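Local coordinates for protein phenol hydroxylase component phL (PDB 3U52) that probably forms part of a multicomponent phenol hydroxylase, a bacterial monooxygenase complex that adds hydroxyl groups to phenolic substrates, at residues 194-208 / 289-303. Numbering follows the deposited sequence.
Sequences MWQPMRKLVEDTLVV and WEPQAYEALKPLAEA
Leu201 holds CG anti to its own N (chi1 162°), which with chi2 near 62° turns both methyls toward residues 289-296. It is a knob in the hole formed by Trp289, Gln292, Ala293 and Ala296. Leu201 CD2 lies 3.6 Å from Ala296 CB, and Leu201 CD1 meets the indole edge of Trp289 near the ring plane. Val208 CG2 reaches the same indole, 3.6 Å from Trp289 CZ2. At the other end, the Met194 chain bends at chi3, turning CE over one face of the Trp195 ring, offset toward its rim, and Met194 CE lies 3.7 Å from Leu300 CD1. Met194 SD rests 3.9 Å from Ala303 CB. With only an alanine here, Leu300 and Ala303 would probably lose this partner and a gap would open beside them. One water donates to Met194 O and Ala296 O and accepts from Met198 N. A second donates to Asp204 OD2 and Gln292 OE1; Gln292 NE2 bonds His288 O. In this all-helical subunit, helix 196-205 runs roughly antiparallel to 289-302, the C-terminal part of helix 276-302, at 150°, the axes approaching to 7.7 Å. Arg199 and Glu203 bond another protein's chain. Trp289, Ala293, Leu297 and Leu300 touch helix 211-240, while Trp195 and Met198 pack on helix 126-143.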
ATOM      1  N   MET D 194     -45.622 -24.804   8.840  1.00 31.11           N
ATOM      2  CA  MET D 194     -44.461 -24.713   9.724  1.00 30.62           C
ATOM      3  C   MET D 194     -43.818 -23.323   9.652  1.00 29.71           C
ATOM      4  O   MET D 194     -43.363 -22.810  10.689  1.00 30.28           O
ATOM      5  CB  MET D 194     -43.418 -25.733   9.273  1.00 31.85           C
ATOM      6  CG  MET D 194     -42.400 -26.189  10.339  1.00 37.34           C
ATOM      7  SD  MET D 194     -40.856 -26.724   9.517  1.00 42.82           S
ATOM      8  CE  MET D 194     -40.067 -25.131   9.498  1.00 45.10           C
ATOM      9  N   TRP D 195     -43.765 -22.718   8.447  1.00 27.98           N
ATOM     10  CA  TRP D 195     -43.116 -21.401   8.265  1.00 26.68           C
ATOM     11  C   TRP D 195     -44.026 -20.215   8.489  1.00 27.16           C
ATOM     12  O   TRP D 195     -43.543 -19.061   8.503  1.00 26.75           O
ATOM     13  CB  TRP D 195     -42.430 -21.273   6.883  1.00 26.12           C
ATOM     14  CG  TRP D 195     -41.241 -22.106   6.863  1.00 24.44           C
ATOM     15  CD1 TRP D 195     -41.128 -23.360   6.346  1.00 24.87           C
ATOM     16  CD2 TRP D 195     -39.978 -21.800   7.479  1.00 23.44           C
ATOM     17  NE1 TRP D 195     -39.838 -23.852   6.575  1.00 25.77           N
ATOM     18  CE2 TRP D 195     -39.129 -22.917   7.283  1.00 23.29           C
ATOM     19  CE3 TRP D 195     -39.483 -20.683   8.171  1.00 24.20           C
ATOM     20  CZ2 TRP D 195     -37.810 -22.958   7.771  1.00 23.73           C
ATOM     21  CZ3 TRP D 195     -38.175 -20.713   8.647  1.00 25.38           C
ATOM     22  CH2 TRP D 195     -37.348 -21.844   8.430  1.00 24.42           C
ATOM     23  N   GLN D 196     -45.343 -20.450   8.603  1.00 26.62           N
ATOM     24  CA  GLN D 196     -46.253 -19.291   8.590  1.00 27.08           C
ATOM     25  C   GLN D 196     -46.113 -18.353   9.787  1.00 26.87           C
ATOM     26  O   GLN D 196     -46.162 -17.146   9.610  1.00 28.39           O
ATOM     27  CB  GLN D 196     -47.716 -19.656   8.253  1.00 27.48           C
ATOM     28  CG  GLN D 196     -47.842 -20.299   6.877  1.00 26.84           C
ATOM     29  CD  GLN D 196     -46.898 -19.675   5.816  1.00 26.98           C
ATOM     30  OE1 GLN D 196     -47.036 -18.511   5.441  1.00 24.32           O
ATOM     31  NE2 GLN D 196     -45.956 -20.478   5.319  1.00 22.15           N
ATOM     32  N   PRO D 197     -45.923 -18.884  11.005  1.00 26.60           N
ATOM     33  CA  PRO D 197     -45.696 -17.958  12.116  1.00 27.09           C
ATOM     34  C   PRO D 197     -44.431 -17.093  11.896  1.00 26.64           C
ATOM     35  O   PRO D 197     -44.413 -15.900  12.243  1.00 26.34           O
ATOM     36  CB  PRO D 197     -45.501 -18.885  13.302  1.00 26.33           C
ATOM     37  CG  PRO D 197     -46.357 -20.122  12.934  1.00 27.67           C
ATOM     38  CD  PRO D 197     -46.032 -20.275  11.466  1.00 27.51           C
ATOM     39  N   MET D 198     -43.399 -17.683  11.310  1.00 26.04           N
ATOM     40  CA  MET D 198     -42.164 -16.887  11.077  1.00 25.57           C
ATOM     41  C   MET D 198     -42.406 -15.848  10.007  1.00 24.67           C
ATOM     42  O   MET D 198     -42.054 -14.690  10.164  1.00 24.21           O
ATOM     43  CB  MET D 198     -40.991 -17.770  10.741  1.00 25.36           C
ATOM     44  CG  MET D 198     -39.715 -16.968  10.379  1.00 27.25           C
ATOM     45  SD  MET D 198     -38.954 -16.155  11.821  1.00 32.92           S
ATOM     46  CE  MET D 198     -37.974 -17.499  12.474  1.00 32.02           C
ATOM     47  N   ARG D 199     -43.045 -16.260   8.915  1.00 25.64           N
ATOM     48  CA  ARG D 199     -43.241 -15.374   7.810  1.00 24.70           C
ATOM     49  C   ARG D 199     -44.119 -14.183   8.210  1.00 25.03           C
ATOM     50  O   ARG D 199     -43.835 -13.043   7.827  1.00 23.52           O
ATOM     51  CB  ARG D 199     -43.860 -16.163   6.697  1.00 26.10           C
ATOM     52  CG  ARG D 199     -43.764 -15.502   5.425  1.00 26.77           C
ATOM     53  CD  ARG D 199     -44.421 -16.375   4.387  1.00 31.85           C
ATOM     54  NE  ARG D 199     -45.109 -15.361   3.712  1.00 36.44           N
ATOM     55  CZ  ARG D 199     -46.266 -15.425   3.133  1.00 29.88           C
ATOM     56  NH1 ARG D 199     -46.995 -16.536   3.032  1.00 27.44           N
ATOM     57  NH2 ARG D 199     -46.639 -14.285   2.647  1.00 27.26           N
ATOM     58  N   LYS D 200     -45.188 -14.459   8.976  1.00 24.28           N
ATOM     59  CA  LYS D 200     -46.043 -13.410   9.532  1.00 24.71           C
ATOM     60  C   LYS D 200     -45.263 -12.472  10.459  1.00 24.20           C
ATOM     61  O   LYS D 200     -45.444 -11.248  10.406  1.00 24.32           O
ATOM     62  CB  LYS D 200     -47.250 -14.007  10.321  1.00 25.47           C
ATOM     63  CG  LYS D 200     -48.116 -12.870  11.000  1.00 27.47           C
ATOM     64  CD  LYS D 200     -49.402 -13.404  11.649  1.00 33.39           C
ATOM     65  CE  LYS D 200     -50.103 -12.362  12.517  1.00 37.53           C
ATOM     66  NZ  LYS D 200     -50.221 -11.018  11.853  1.00 38.43           N
ATOM     67  N   LEU D 201     -44.424 -13.037  11.329  1.00 23.24           N
ATOM     68  CA  LEU D 201     -43.618 -12.212  12.225  1.00 22.69           C
ATOM     69  C   LEU D 201     -42.664 -11.310  11.405  1.00 22.56           C
ATOM     70  O   LEU D 201     -42.566 -10.087  11.675  1.00 23.54           O
ATOM     71  CB  LEU D 201     -42.821 -13.058  13.221  1.00 22.10           C
ATOM     72  CG  LEU D 201     -41.639 -12.361  13.923  1.00 23.14           C
ATOM     73  CD1 LEU D 201     -42.134 -11.166  14.769  1.00 24.65           C
ATOM     74  CD2 LEU D 201     -40.829 -13.353  14.739  1.00 23.07           C
ATOM     75  N   VAL D 202     -41.937 -11.899  10.440  1.00 22.73           N
ATOM     76  CA  VAL D 202     -41.060 -11.075   9.579  1.00 22.13           C
ATOM     77  C   VAL D 202     -41.819  -9.960   8.864  1.00 22.46           C
ATOM     78  O   VAL D 202     -41.397  -8.794   8.880  1.00 22.43           O
ATOM     79  CB  VAL D 202     -40.234 -11.929   8.548  1.00 22.00           C
ATOM     80  CG1 VAL D 202     -39.582 -11.016   7.552  1.00 21.46           C
ATOM     81  CG2 VAL D 202     -39.244 -12.839   9.276  1.00 19.26           C
ATOM     82  N   GLU D 203     -42.961 -10.292   8.257  1.00 22.39           N
ATOM     83  CA  GLU D 203     -43.792  -9.251   7.654  1.00 23.41           C
ATOM     84  C   GLU D 203     -44.265  -8.151   8.647  1.00 23.31           C
ATOM     85  O   GLU D 203     -44.299  -6.939   8.298  1.00 23.51           O
ATOM     86  CB  GLU D 203     -44.970  -9.861   6.860  1.00 22.27           C
ATOM     87  CG  GLU D 203     -44.522 -10.713   5.696  1.00 24.57           C
ATOM     88  CD  GLU D 203     -45.668 -11.244   4.874  1.00 27.53           C
ATOM     89  OE1 GLU D 203     -45.470 -12.182   4.049  1.00 26.33           O
ATOM     90  OE2 GLU D 203     -46.775 -10.693   5.048  1.00 29.73           O
ATOM     91  N   ASP D 204     -44.561  -8.556   9.883  1.00 24.09           N
ATOM     92  CA  ASP D 204     -44.912  -7.613  10.966  1.00 24.94           C
ATOM     93  C   ASP D 204     -43.766  -6.638  11.319  1.00 23.75           C
ATOM     94  O   ASP D 204     -43.971  -5.423  11.467  1.00 23.62           O
ATOM     95  CB  ASP D 204     -45.376  -8.366  12.211  1.00 25.00           C
ATOM     96  CG  ASP D 204     -46.801  -8.994  12.068  1.00 29.93           C
ATOM     97  OD1 ASP D 204     -47.564  -8.750  11.068  1.00 31.09           O
ATOM     98  OD2 ASP D 204     -47.132  -9.784  12.982  1.00 34.54           O
ATOM     99  N   THR D 205     -42.558  -7.161  11.427  1.00 22.86           N
ATOM    100  CA  THR D 205     -41.399  -6.289  11.660  1.00 22.50           C
ATOM    101  C   THR D 205     -41.190  -5.205  10.591  1.00 20.95           C
ATOM    102  O   THR D 205     -40.726  -4.100  10.903  1.00 21.56           O
ATOM    103  CB  THR D 205     -40.099  -7.082  11.860  1.00 22.73           C
ATOM    104  OG1 THR D 205     -39.600  -7.561  10.582  1.00 25.04           O
ATOM    105  CG2 THR D 205     -40.316  -8.232  12.840  1.00 23.26           C
ATOM    106  N   LEU D 206     -41.553  -5.515   9.351  1.00 21.28           N
ATOM    107  CA  LEU D 206     -41.295  -4.651   8.217  1.00 22.06           C
ATOM    108  C   LEU D 206     -42.160  -3.387   8.246  1.00 23.67           C
ATOM    109  O   LEU D 206     -41.994  -2.461   7.456  1.00 26.15           O
ATOM    110  CB  LEU D 206     -41.494  -5.443   6.925  1.00 22.49           C
ATOM    111  CG  LEU D 206     -40.443  -6.527   6.570  1.00 21.66           C
ATOM    112  CD1 LEU D 206     -40.804  -7.229   5.277  1.00 20.11           C
ATOM    113  CD2 LEU D 206     -39.053  -5.900   6.373  1.00 23.45           C
ATOM    114  N   VAL D 207     -43.094  -3.352   9.182  1.00 24.72           N
ATOM    115  CA  VAL D 207     -44.052  -2.280   9.264  1.00 25.06           C
ATOM    116  C   VAL D 207     -43.796  -1.461  10.563  1.00 25.09           C
ATOM    117  O   VAL D 207     -44.412  -0.433  10.802  1.00 27.07           O
ATOM    118  CB  VAL D 207     -45.431  -3.010   9.106  1.00 25.28           C
ATOM    119  CG1 VAL D 207     -46.319  -2.828  10.243  1.00 24.99           C
ATOM    120  CG2 VAL D 207     -46.001  -2.813   7.688  1.00 24.56           C
ATOM    121  N   VAL D 208     -42.837  -1.884  11.368  1.00 25.06           N
ATOM    122  CA  VAL D 208     -42.468  -1.158  12.607  1.00 24.98           C
ATOM    123  C   VAL D 208     -41.894   0.214  12.234  1.00 25.89           C
ATOM    124  O   VAL D 208     -41.042   0.312  11.356  1.00 25.53           O
ATOM    125  CB  VAL D 208     -41.455  -1.997  13.479  1.00 25.03           C
ATOM    126  CG1 VAL D 208     -40.819  -1.155  14.649  1.00 23.13           C
ATOM    127  CG2 VAL D 208     -42.120  -3.231  14.015  1.00 24.52           C
ATOM    128  N   TRP D 289     -42.846  -8.371  22.012  1.00 27.08           N
ATOM    129  CA  TRP D 289     -42.213  -9.073  20.890  1.00 25.46           C
ATOM    130  C   TRP D 289     -41.502 -10.355  21.206  1.00 25.09           C
ATOM    131  O   TRP D 289     -41.455 -11.238  20.359  1.00 24.45           O
ATOM    132  CB  TRP D 289     -41.217  -8.130  20.198  1.00 24.54           C
ATOM    133  CG  TRP D 289     -41.832  -6.993  19.465  1.00 22.63           C
ATOM    134  CD1 TRP D 289     -41.904  -5.694  19.871  1.00 23.64           C
ATOM    135  CD2 TRP D 289     -42.391  -7.035  18.166  1.00 21.77           C
ATOM    136  NE1 TRP D 289     -42.483  -4.923  18.897  1.00 22.01           N
ATOM    137  CE2 TRP D 289     -42.776  -5.729  17.835  1.00 24.27           C
ATOM    138  CE3 TRP D 289     -42.572  -8.051  17.222  1.00 21.98           C
ATOM    139  CZ2 TRP D 289     -43.361  -5.418  16.611  1.00 25.87           C
ATOM    140  CZ3 TRP D 289     -43.146  -7.746  16.025  1.00 22.31           C
ATOM    141  CH2 TRP D 289     -43.539  -6.440  15.723  1.00 21.87           C
ATOM    142  N   GLU D 290     -40.908 -10.488  22.393  1.00 24.77           N
ATOM    143  CA  GLU D 290     -40.147 -11.715  22.673  1.00 26.04           C
ATOM    144  C   GLU D 290     -40.961 -13.034  22.534  1.00 26.79           C
ATOM    145  O   GLU D 290     -40.461 -14.006  21.956  1.00 26.74           O
ATOM    146  CB  GLU D 290     -39.351 -11.616  23.987  1.00 25.72           C
ATOM    147  CG  GLU D 290     -38.475 -12.827  24.284  1.00 31.50           C
ATOM    148  CD  GLU D 290     -39.222 -13.954  25.039  1.00 39.31           C
ATOM    149  OE1 GLU D 290     -40.463 -13.853  25.178  1.00 41.70           O
ATOM    150  OE2 GLU D 290     -38.577 -14.933  25.511  1.00 42.13           O
ATOM    151  N   PRO D 291     -42.218 -13.079  23.053  1.00 27.42           N
ATOM    152  CA  PRO D 291     -43.035 -14.281  22.885  1.00 27.21           C
ATOM    153  C   PRO D 291     -43.458 -14.505  21.437  1.00 26.98           C
ATOM    154  O   PRO D 291     -43.775 -15.612  21.070  1.00 27.91           O
ATOM    155  CB  PRO D 291     -44.280 -13.985  23.758  1.00 27.29           C
ATOM    156  CG  PRO D 291     -43.876 -12.886  24.682  1.00 27.70           C
ATOM    157  CD  PRO D 291     -42.902 -12.066  23.888  1.00 27.68           C
ATOM    158  N   GLN D 292     -43.494 -13.466  20.613  1.00 27.68           N
ATOM    159  CA  GLN D 292     -43.769 -13.673  19.187  1.00 29.03           C
ATOM    160  C   GLN D 292     -42.588 -14.330  18.475  1.00 29.04           C
ATOM    161  O   GLN D 292     -42.777 -15.142  17.586  1.00 28.86           O
ATOM    162  CB  GLN D 292     -44.093 -12.357  18.526  1.00 29.13           C
ATOM    163  CG  GLN D 292     -45.404 -11.786  19.024  1.00 30.93           C
ATOM    164  CD  GLN D 292     -45.742 -10.538  18.323  1.00 33.89           C
ATOM    165  OE1 GLN D 292     -45.974 -10.542  17.109  1.00 33.98           O
ATOM    166  NE2 GLN D 292     -45.775  -9.434  19.066  1.00 37.75           N
ATOM    167  N   ALA D 293     -41.373 -13.964  18.903  1.00 29.51           N
ATOM    168  CA  ALA D 293     -40.123 -14.562  18.441  1.00 29.21           C
ATOM    169  C   ALA D 293     -40.049 -16.037  18.814  1.00 30.01           C
ATOM    170  O   ALA D 293     -39.708 -16.893  17.984  1.00 28.75           O
ATOM    171  CB  ALA D 293     -38.917 -13.787  19.007  1.00 29.01           C
ATOM    172  N   TYR D 294     -40.405 -16.343  20.053  1.00 29.93           N
ATOM    173  CA  TYR D 294     -40.467 -17.730  20.526  1.00 31.36           C
ATOM    174  C   TYR D 294     -41.513 -18.545  19.786  1.00 31.66           C
ATOM    175  O   TYR D 294     -41.254 -19.670  19.327  1.00 31.77           O
ATOM    176  CB  TYR D 294     -40.812 -17.706  22.016  1.00 32.19           C
ATOM    177  CG  TYR D 294     -41.046 -19.069  22.606  1.00 34.46           C
ATOM    178  CD1 TYR D 294     -39.974 -19.837  23.052  1.00 35.74           C
ATOM    179  CD2 TYR D 294     -42.351 -19.594  22.711  1.00 36.81           C
ATOM    180  CE1 TYR D 294     -40.183 -21.104  23.624  1.00 39.24           C
ATOM    181  CE2 TYR D 294     -42.579 -20.867  23.266  1.00 38.12           C
ATOM    182  CZ  TYR D 294     -41.494 -21.602  23.735  1.00 38.39           C
ATOM    183  OH  TYR D 294     -41.698 -22.831  24.297  1.00 40.05           O
ATOM    184  N   GLU D 295     -42.699 -17.971  19.648  1.00 32.40           N
ATOM    185  CA  GLU D 295     -43.771 -18.666  18.957  1.00 33.77           C
ATOM    186  C   GLU D 295     -43.486 -18.863  17.457  1.00 32.99           C
ATOM    187  O   GLU D 295     -43.943 -19.850  16.851  1.00 33.73           O
ATOM    188  CB  GLU D 295     -45.129 -17.980  19.239  1.00 34.30           C
ATOM    189  CG  GLU D 295     -45.738 -17.178  18.084  1.00 38.93           C
ATOM    190  CD  GLU D 295     -47.235 -16.868  18.278  1.00 45.54           C
ATOM    191  OE1 GLU D 295     -48.030 -17.341  17.420  1.00 46.98           O
ATOM    192  OE2 GLU D 295     -47.607 -16.163  19.277  1.00 46.22           O
ATOM    193  N   ALA D 296     -42.708 -17.953  16.853  1.00 32.37           N
ATOM    194  CA  ALA D 296     -42.310 -18.103  15.439  1.00 29.93           C
ATOM    195  C   ALA D 296     -41.263 -19.209  15.223  1.00 29.35           C
ATOM    196  O   ALA D 296     -41.220 -19.840  14.172  1.00 28.44           O
ATOM    197  CB  ALA D 296     -41.826 -16.782  14.883  1.00 29.73           C
ATOM    198  N   LEU D 297     -40.401 -19.410  16.212  1.00 28.37           N
ATOM    199  CA  LEU D 297     -39.398 -20.453  16.185  1.00 27.60           C
ATOM    200  C   LEU D 297     -39.928 -21.816  16.604  1.00 28.22           C
ATOM    201  O   LEU D 297     -39.328 -22.815  16.290  1.00 27.84           O
ATOM    202  CB  LEU D 297     -38.238 -20.062  17.090  1.00 27.33           C
ATOM    203  CG  LEU D 297     -37.475 -18.847  16.547  1.00 27.16           C
ATOM    204  CD1 LEU D 297     -36.607 -18.291  17.598  1.00 26.72           C
ATOM    205  CD2 LEU D 297     -36.667 -19.201  15.221  1.00 23.88           C
ATOM    206  N   LYS D 298     -41.044 -21.848  17.330  1.00 28.98           N
ATOM    207  CA  LYS D 298     -41.566 -23.110  17.891  1.00 30.96           C
ATOM    208  C   LYS D 298     -41.816 -24.222  16.830  1.00 30.29           C
ATOM    209  O   LYS D 298     -41.328 -25.344  16.993  1.00 30.91           O
ATOM    210  CB  LYS D 298     -42.807 -22.807  18.772  1.00 30.48           C
ATOM    211  CG  LYS D 298     -43.453 -23.952  19.566  1.00 36.21           C
ATOM    212  CD  LYS D 298     -44.178 -23.310  20.815  1.00 40.84           C
ATOM    213  CE  LYS D 298     -45.648 -23.693  20.935  1.00 47.03           C
ATOM    214  NZ  LYS D 298     -45.822 -25.174  21.207  1.00 51.75           N
ATOM    215  N   PRO D 299     -42.545 -23.922  15.736  1.00 30.50           N
ATOM    216  CA  PRO D 299     -42.703 -25.027  14.757  1.00 31.26           C
ATOM    217  C   PRO D 299     -41.395 -25.558  14.129  1.00 32.23           C
ATOM    218  O   PRO D 299     -41.318 -26.741  13.732  1.00 32.07           O
ATOM    219  CB  PRO D 299     -43.604 -24.434  13.667  1.00 30.56           C
ATOM    220  CG  PRO D 299     -43.919 -23.069  14.044  1.00 30.98           C
ATOM    221  CD  PRO D 299     -43.234 -22.692  15.322  1.00 30.01           C
ATOM    222  N   LEU D 300     -40.381 -24.692  14.013  1.00 31.98           N
ATOM    223  CA  LEU D 300     -39.082 -25.125  13.548  1.00 32.44           C
ATOM    224  C   LEU D 300     -38.400 -26.031  14.570  1.00 31.18           C
ATOM    225  O   LEU D 300     -37.819 -27.050  14.205  1.00 31.24           O
ATOM    226  CB  LEU D 300     -38.194 -23.914  13.210  1.00 33.01           C
ATOM    227  CG  LEU D 300     -36.783 -24.153  12.644  1.00 36.39           C
ATOM    228  CD1 LEU D 300     -36.839 -24.782  11.212  1.00 36.08           C
ATOM    229  CD2 LEU D 300     -35.977 -22.853  12.625  1.00 38.14           C
ATOM    230  N   ALA D 301     -38.415 -25.646  15.839  1.00 32.36           N
ATOM    231  CA  ALA D 301     -37.789 -26.491  16.856  1.00 32.45           C
ATOM    232  C   ALA D 301     -38.518 -27.840  16.875  1.00 33.25           C
ATOM    233  O   ALA D 301     -37.865 -28.875  16.878  1.00 33.05           O
ATOM    234  CB  ALA D 301     -37.790 -25.832  18.235  1.00 32.43           C
ATOM    235  N   GLU D 302     -39.855 -27.815  16.797  1.00 33.97           N
ATOM    236  CA  GLU D 302     -40.665 -29.034  16.911  1.00 35.21           C
ATOM    237  C   GLU D 302     -40.393 -30.019  15.769  1.00 35.10           C
ATOM    238  O   GLU D 302     -40.506 -31.232  15.942  1.00 34.82           O
ATOM    239  CB  GLU D 302     -42.163 -28.691  16.968  1.00 35.95           C
ATOM    240  CG  GLU D 302     -42.610 -28.158  18.337  1.00 39.60           C
ATOM    241  CD  GLU D 302     -44.066 -27.640  18.394  1.00 46.61           C
ATOM    242  OE1 GLU D 302     -44.553 -27.472  19.541  1.00 49.75           O
ATOM    243  OE2 GLU D 302     -44.723 -27.380  17.339  1.00 47.41           O
ATOM    244  N   ALA D 303     -40.054 -29.478  14.601  1.00 34.98           N
ATOM    245  CA  ALA D 303     -39.862 -30.273  13.393  1.00 34.95           C
ATOM    246  C   ALA D 303     -38.438 -30.815  13.279  1.00 35.92           C
ATOM    247  O   ALA D 303     -38.101 -31.461  12.295  1.00 36.50           O
ATOM    248  CB  ALA D 303     -40.224 -29.451  12.173  1.00 34.77           C
TER
HETATM  249  O   HOH W   1     -42.689 -20.382  11.842  1.00 26.59           O
HETATM  250  O   HOH W   2     -46.404 -11.653  14.576  1.00 45.18           O